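Long-range contacts in protein kinase A regulatory subunit, putative (Trypanosoma cruzi, PDB 6HYQ), which probably restrains a protein kinase A catalytic subunit and, as crystallised, holds one guanosine in each of its two cyclic nucleotide-binding domains: residues A[71-76]-A[118-123]; A[209-214]-A[249-254]. All coordinates share one frame; numbering follows the deposited sequence. Where two conformers were deposited one is given.

After helices 30-41 and 51-60 the chain enters strands 62-67 and 71-73, and the second of these leads into contact 1. That contact brings residues 71-76 against 118-123, closing a loop that contains strands 82-86 to 108-109 and helix 111-116, and it ties the edge of one sheet to the loop beside the first guanosine. After strands 123-126 and 130-137, helices 138-144, 149-160 and 171-179 carry the chain on to the second cyclic nucleotide-binding domain. There contact 2 pairs strand 210-215 with strand 247-250, closing a separate loop around strands 221-227 and 232-233 and helix 236-239. The two contacts neither nest nor cross: they lie in series, their centres about 47 Å apart.

Contact 1: residues A[71-76]-A[118-123]; sequences CIMEAG and TPVVAT. With GMP (guanosine), chain E.
Thr123 touches segment 71-76 with both branches of its side chain, the hydroxyl at Ala75 and the methyl at Met73 and Cys71. From CB, which lies 4.1 Å from Met73 O, the hydroxyl branch turns beside its own backbone N (chi1 -66°). There OG1 accepts the amide of Ala75, the N to OG1 distance being 2.8 Å and the bond nearly straight at 169°. The methyl branch goes the other way, and CG2 settles 3.6 Å from Met73 O and 4.0 Å from Cys71 SG. A second bond follows further along, where Gly76 N donates to Val120 O at 2.9 Å, approaching from above the carbonyl plane. The buried Val120, whose carbonyl takes that bond, directs its isopropyl group at the opposing chain, its CB packing on Glu74 O while CG1, of uncertain position, lies near Met73 CG. Residues 118-123 form the end of what corresponds to the phosphate-binding cassette of this beta-barrel domain, running from helix 111-116 into strand 123-126, and strand 71-73 is the neighbour of that strand in the sheet. Guanosine, which has no phosphate, places its O5' 3.0 Å from Ala122 N in a weak, bent hydrogen bond. Met73 SD lies 3.6 Å from the guanosine C5'. Glu113 accepts a hydrogen bond from Val121 N and is also hydrogen-bonded to the guanosine, linking the loop to the ligand.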
loop_
_atom_site.group_PDB
_atom_site.type_symbol
_atom_site.label_atom_id
_atom_site.label_comp_id
_atom_site.label_asym_id
_atom_site.label_seq_id
_atom_site.Cartn_x
_atom_site.Cartn_y
_atom_site.Cartn_z
ATOM N N CYS A 71 -8.924 -25.461 -0.804
ATOM C CA CYS A 71 -8.310 -24.768 0.325
ATOM C C CYS A 71 -6.811 -24.646 0.095
ATOM O O CYS A 71 -6.135 -25.654 -0.090
ATOM C CB CYS A 71 -8.587 -25.495 1.643
ATOM S SG CYS A 71 -10.273 -25.318 2.275
ATOM N N ILE A 72 -6.303 -23.410 0.063
ATOM C CA ILE A 72 -4.852 -23.189 -0.033
ATOM C C ILE A 72 -4.142 -23.502 1.310
ATOM O O ILE A 72 -2.957 -23.879 1.342
ATOM C CB ILE A 72 -4.608 -21.748 -0.535
ATOM C CG1 ILE A 72 -5.335 -21.555 -1.884
ATOM C CG2 ILE A 72 -3.118 -21.422 -0.563
ATOM C CD1 ILE A 72 -5.045 -20.212 -2.625
ATOM N N MET A 73 -4.865 -23.322 2.416
ATOM C CA MET A 73 -4.434 -23.634 3.773
ATOM C C MET A 73 -5.687 -23.731 4.634
ATOM O O MET A 73 -6.801 -23.378 4.210
ATOM C CB MET A 73 -3.393 -22.595 4.275
ATOM C CG MET A 73 -3.789 -21.105 4.154
ATOM S SD MET A 73 -2.443 -19.851 4.432
ATOM C CE MET A 73 -1.496 -19.844 2.898
ATOM N N GLU A 74 -5.510 -24.258 5.835
ATOM C CA GLU A 74 -6.630 -24.510 6.726
ATOM C C GLU A 74 -6.206 -24.122 8.131
ATOM O O GLU A 74 -5.041 -24.271 8.495
ATOM C CB GLU A 74 -7.085 -25.986 6.677
ATOM C CG GLU A 74 -7.769 -26.399 5.367
ATOM C CD GLU A 74 -8.544 -27.714 5.448
ATOM O OE1 GLU A 74 -8.889 -28.173 6.558
ATOM O OE2 GLU A 74 -8.818 -28.290 4.376
ATOM N N ALA A 75 -7.137 -23.570 8.890
ATOM C CA ALA A 75 -6.849 -23.243 10.277
ATOM C C ALA A 75 -6.226 -24.430 10.995
ATOM O O ALA A 75 -6.756 -25.544 10.967
ATOM C CB ALA A 75 -8.125 -22.817 10.997
ATOM N N GLY A 76 -5.105 -24.180 11.644
ATOM C CA GLY A 76 -4.429 -25.172 12.419
ATOM C C GLY A 76 -3.319 -25.875 11.695
ATOM O O GLY A 76 -2.473 -26.502 12.340
ATOM N N THR A 118 3.706 -19.167 13.487
ATOM C CA THR A 118 2.583 -19.782 14.162
ATOM C C THR A 118 1.885 -20.653 13.138
ATOM O O THR A 118 2.129 -20.510 11.936
ATOM C CB THR A 118 1.628 -18.729 14.739
ATOM O OG1 THR A 118 0.470 -19.352 15.296
ATOM C CG2 THR A 118 1.158 -17.824 13.689
ATOM N N PRO A 119 1.051 -21.593 13.576
ATOM C CA PRO A 119 0.180 -22.325 12.643
ATOM C C PRO A 119 -0.814 -21.442 11.901
ATOM O O PRO A 119 -1.203 -20.372 12.366
ATOM C CB PRO A 119 -0.549 -23.309 13.555
ATOM C CG PRO A 119 0.379 -23.498 14.673
ATOM C CD PRO A 119 1.086 -22.234 14.895
ATOM N N VAL A 120 -1.192 -21.878 10.706
ATOM C CA VAL A 120 -2.209 -21.160 9.957
ATOM C C VAL A 120 -3.307 -20.765 10.950
ATOM O O VAL A 120 -3.755 -21.588 11.750
ATOM C CB VAL A 120 -2.758 -22.007 8.791
ATOM C CG1 VAL A 120 -3.804 -21.238 7.960
ATOM C CG2 VAL A 120 -1.625 -22.530 7.902
ATOM N N VAL A 121 -3.660 -19.469 10.952
ATOM C CA VAL A 121 -4.700 -18.881 11.792
ATOM C C VAL A 121 -6.073 -18.952 11.133
ATOM O O VAL A 121 -7.108 -18.968 11.817
ATOM C CB VAL A 121 -4.315 -17.416 12.074
ATOM C CG1 VAL A 121 -5.363 -16.728 12.916
ATOM C CG2 VAL A 121 -2.910 -17.325 12.711
ATOM N N ALA A 122 -6.122 -18.947 9.818
ATOM C CA ALA A 122 -7.408 -18.875 9.173
ATOM C C ALA A 122 -7.372 -19.722 7.916
ATOM O O ALA A 122 -6.322 -19.957 7.335
ATOM C CB ALA A 122 -7.732 -17.411 8.867
ATOM N N THR A 123 -8.534 -20.174 7.521
ATOM C CA THR A 123 -8.672 -20.981 6.326
ATOM C C THR A 123 -8.879 -20.102 5.086
ATOM O O THR A 123 -9.583 -19.087 5.127
ATOM C CB THR A 123 -9.856 -21.923 6.514
ATOM O OG1 THR A 123 -9.552 -22.841 7.566
ATOM C CG2 THR A 123 -10.199 -22.662 5.205
HETATM O "O5'" GMP E . -4.182 -17.368 8.197
HETATM C "C5'" GMP E . -3.867 -17.604 6.832
HETATM C "C4'" GMP E . -3.811 -16.328 6.015
HETATM O "O4'" GMP E . -5.107 -15.673 6.043
HETATM C "C3'" GMP E . -2.817 -15.241 6.455
HETATM O "O3'" GMP E . -1.508 -15.474 5.983
HETATM C "C2'" GMP E . -3.421 -13.957 5.912
HETATM O "O2'" GMP E . -3.031 -13.703 4.537
HETATM C "C1'" GMP E . -4.926 -14.256 6.013
HETATM N N9 GMP E . -5.473 -13.772 7.274
HETATM C C8 GMP E . -5.363 -14.432 8.455
HETATM N N7 GMP E . -6.008 -13.722 9.384
HETATM C C5 GMP E . -6.489 -12.656 8.744
HETATM C C6 GMP E . -7.313 -11.477 9.215
HETATM O O6 GMP E . -7.624 -11.384 10.377
HETATM N N1 GMP E . -7.698 -10.496 8.239
HETATM C C2 GMP E . -7.314 -10.553 6.869
HETATM N N2 GMP E . -7.762 -9.450 6.031
HETATM N N3 GMP E . -6.571 -11.668 6.415
HETATM C C4 GMP E . -6.160 -12.691 7.423
#

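Contact 2: residues A[209-214]-A[249-254]; sequences TVEVIG and VATTHV. With GMP (guanosine), chain F.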
loop_
_atom_site.group_PDB
_atom_site.type_symbol
_atom_site.label_atom_id
_atom_site.label_comp_id
_atom_site.label_asym_id
_atom_site.label_seq_id
_atom_site.Cartn_x
_atom_site.Cartn_y
_atom_site.Cartn_z
ATOM N N THR A 209 4.048 21.178 10.710
ATOM C CA THR A 209 2.945 21.844 10.034
ATOM C C THR A 209 3.304 22.097 8.584
ATOM O O THR A 209 4.486 22.252 8.235
ATOM C CB THR A 209 2.589 23.144 10.776
ATOM O OG1 THR A 209 2.122 22.792 12.081
ATOM C CG2 THR A 209 1.510 24.071 9.947
ATOM N N VAL A 210 2.309 22.051 7.709
ATOM C CA VAL A 210 2.577 22.363 6.301
ATOM C C VAL A 210 1.570 23.362 5.766
ATOM O O VAL A 210 0.435 23.449 6.242
ATOM C CB VAL A 210 2.536 21.112 5.402
ATOM C CG1 VAL A 210 3.332 20.028 6.070
ATOM C CG2 VAL A 210 1.122 20.673 5.237
ATOM N N GLU A 211 1.997 24.050 4.711
ATOM C CA GLU A 211 1.128 24.939 3.936
ATOM C C GLU A 211 0.991 24.399 2.502
ATOM O O GLU A 211 1.949 23.931 1.882
ATOM C CB GLU A 211 1.673 26.387 3.847
ATOM C CG GLU A 211 3.015 26.481 3.191
ATOM C CD GLU A 211 3.622 27.869 3.220
ATOM O OE1 GLU A 211 4.860 27.959 3.014
ATOM O OE2 GLU A 211 2.885 28.860 3.451
ATOM N N VAL A 212 -0.261 24.532 2.027
ATOM C CA VAL A 212 -0.735 24.147 0.697
ATOM C C VAL A 212 -0.836 25.465 -0.079
ATOM O O VAL A 212 -1.571 26.358 0.335
ATOM C CB VAL A 212 -2.085 23.435 0.787
ATOM C CG1 VAL A 212 -2.580 23.008 -0.587
ATOM C CG2 VAL A 212 -1.980 22.241 1.815
ATOM N N ILE A 213 -0.054 25.625 -1.180
ATOM C CA ILE A 213 0.035 26.889 -1.920
ATOM C C ILE A 213 -0.465 26.604 -3.321
ATOM O O ILE A 213 0.250 25.996 -4.137
ATOM C CB ILE A 213 1.445 27.469 -1.958
ATOM C CG1 ILE A 213 1.976 27.679 -0.531
ATOM C CG2 ILE A 213 1.420 28.758 -2.838
ATOM C CD1 ILE A 213 3.426 28.077 -0.434
ATOM N N GLY A 214 -1.700 27.038 -3.598
ATOM C CA GLY A 214 -2.346 26.787 -4.860
ATOM C C GLY A 214 -2.004 27.848 -5.906
ATOM O O GLY A 214 -1.058 28.628 -5.772
ATOM N N VAL A 249 4.263 22.796 1.162
ATOM C CA VAL A 249 5.558 23.200 1.674
ATOM C C VAL A 249 5.586 23.105 3.233
ATOM O O VAL A 249 4.684 23.596 3.930
ATOM C CB VAL A 249 5.939 24.628 1.252
ATOM C CG1 VAL A 249 7.296 24.810 1.559
ATOM C CG2 VAL A 249 5.805 24.844 -0.303
ATOM N N ALA A 250 6.702 22.599 3.768
ATOM C CA ALA A 250 6.868 22.545 5.217
ATOM C C ALA A 250 7.006 23.964 5.768
ATOM O O ALA A 250 7.771 24.773 5.239
ATOM C CB ALA A 250 8.108 21.706 5.591
ATOM N N THR A 251 6.251 24.287 6.805
ATOM C CA THR A 251 6.540 25.518 7.521
ATOM C C THR A 251 7.416 25.267 8.718
ATOM O O THR A 251 7.951 26.221 9.257
ATOM C CB THR A 251 5.264 26.259 7.990
ATOM O OG1 THR A 251 4.574 25.548 9.041
ATOM C CG2 THR A 251 4.330 26.572 6.784
ATOM N N THR A 252 7.523 24.017 9.172
ATOM C CA THR A 252 8.364 23.644 10.288
ATOM C C THR A 252 9.199 22.456 9.858
ATOM O O THR A 252 8.990 21.881 8.787
ATOM C CB THR A 252 7.533 23.260 11.527
ATOM O OG1 THR A 252 6.864 22.027 11.299
ATOM C CG2 THR A 252 6.461 24.319 11.872
ATOM N N HIS A 253 10.113 22.041 10.718
ATOM C CA HIS A 253 10.622 20.708 10.585
ATOM C C HIS A 253 9.435 19.756 10.587
ATOM O O HIS A 253 8.562 19.812 11.484
ATOM C CB HIS A 253 11.596 20.402 11.722
ATOM C CG HIS A 253 12.141 19.018 11.667
ATOM N ND1 HIS A 253 12.504 18.426 10.478
ATOM C CD2 HIS A 253 12.409 18.123 12.640
ATOM C CE1 HIS A 253 12.928 17.201 10.721
ATOM N NE2 HIS A 253 12.887 16.994 12.025
ATOM N N VAL A 254 9.318 18.928 9.525
ATOM C CA VAL A 254 8.167 18.045 9.412
ATOM C C VAL A 254 8.684 16.608 9.315
ATOM O O VAL A 254 9.698 16.315 8.679
ATOM C CB VAL A 254 7.241 18.383 8.220
ATOM C CG1 VAL A 254 6.156 17.367 8.055
ATOM C CG2 VAL A 254 6.563 19.784 8.416
HETATM O "O5'" GMP F . -2.515 19.063 -5.107
HETATM C "C5'" GMP F . -1.453 18.716 -4.214
HETATM C "C4'" GMP F . -1.989 18.352 -2.853
HETATM O "O4'" GMP F . -2.332 19.558 -2.152
HETATM C "C3'" GMP F . -3.261 17.517 -2.806
HETATM O "O3'" GMP F . -3.041 16.129 -3.023
HETATM C "C2'" GMP F . -3.786 17.843 -1.417
HETATM O "O2'" GMP F . -3.061 17.049 -0.459
HETATM C "C1'" GMP F . -3.379 19.327 -1.279
HETATM N N9 GMP F . -4.448 20.223 -1.682
HETATM C C8 GMP F . -4.711 20.537 -2.983
HETATM N N7 GMP F . -5.796 21.335 -3.038
HETATM C C5 GMP F . -6.226 21.436 -1.780
HETATM C C6 GMP F . -7.405 22.164 -1.185
HETATM O O6 GMP F . -8.178 22.802 -1.881
HETATM N N1 GMP F . -7.566 22.119 0.217
HETATM C C2 GMP F . -6.703 21.391 1.087
HETATM N N2 GMP F . -6.917 21.328 2.552
HETATM N N3 GMP F . -5.623 20.698 0.494
HETATM C C4 GMP F . -5.382 20.759 -0.946
#
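In the beta-barrel of the second cyclic nucleotide-binding domain, strand 210-215 runs antiparallel to strand 247-250, and Glu211 and Val249 form a hydrogen-bonded pair. Glu211 N donates a hydrogen bond to Val249 O at 2.8 Å, and Val249 N returns a bond to Glu211 O at 2.7 Å, both close to straight. Their side chains lie alongside each other on the same face. Glu211 CG sits between its backbone N and carbonyl carbon (chi1 60°), which places it 3.4 Å from Val249 O and brings it against Thr251 CG2. In one of its two conformers Ile213 CD1 comes near Val249 CG2. Val210 and Ala250, the adjoining non-hydrogen-bonded pair, turn to the other face, where Val210 CG1 meets Val254 CG2 with the two side chains roughly at right angles. Strand 210-215 has strand 221-227 on its far side, so the pairing holds a central strand of this four-stranded sheet. Val212, on the same strand, lays its CG1 3.5 Å from guanosine N9 at the base. Beyond the paired strands the chain turns through 251-253 to begin strand 254-260 of another sheet, and threonines secure this corner. Thr251 N donates to Thr209 O at 3.0 Å, with its hydroxyl adding a weak bond to the same oxygen. Thr252 OG1 accepts Thr209 N, also at 3.0 Å, while donating to His253 O.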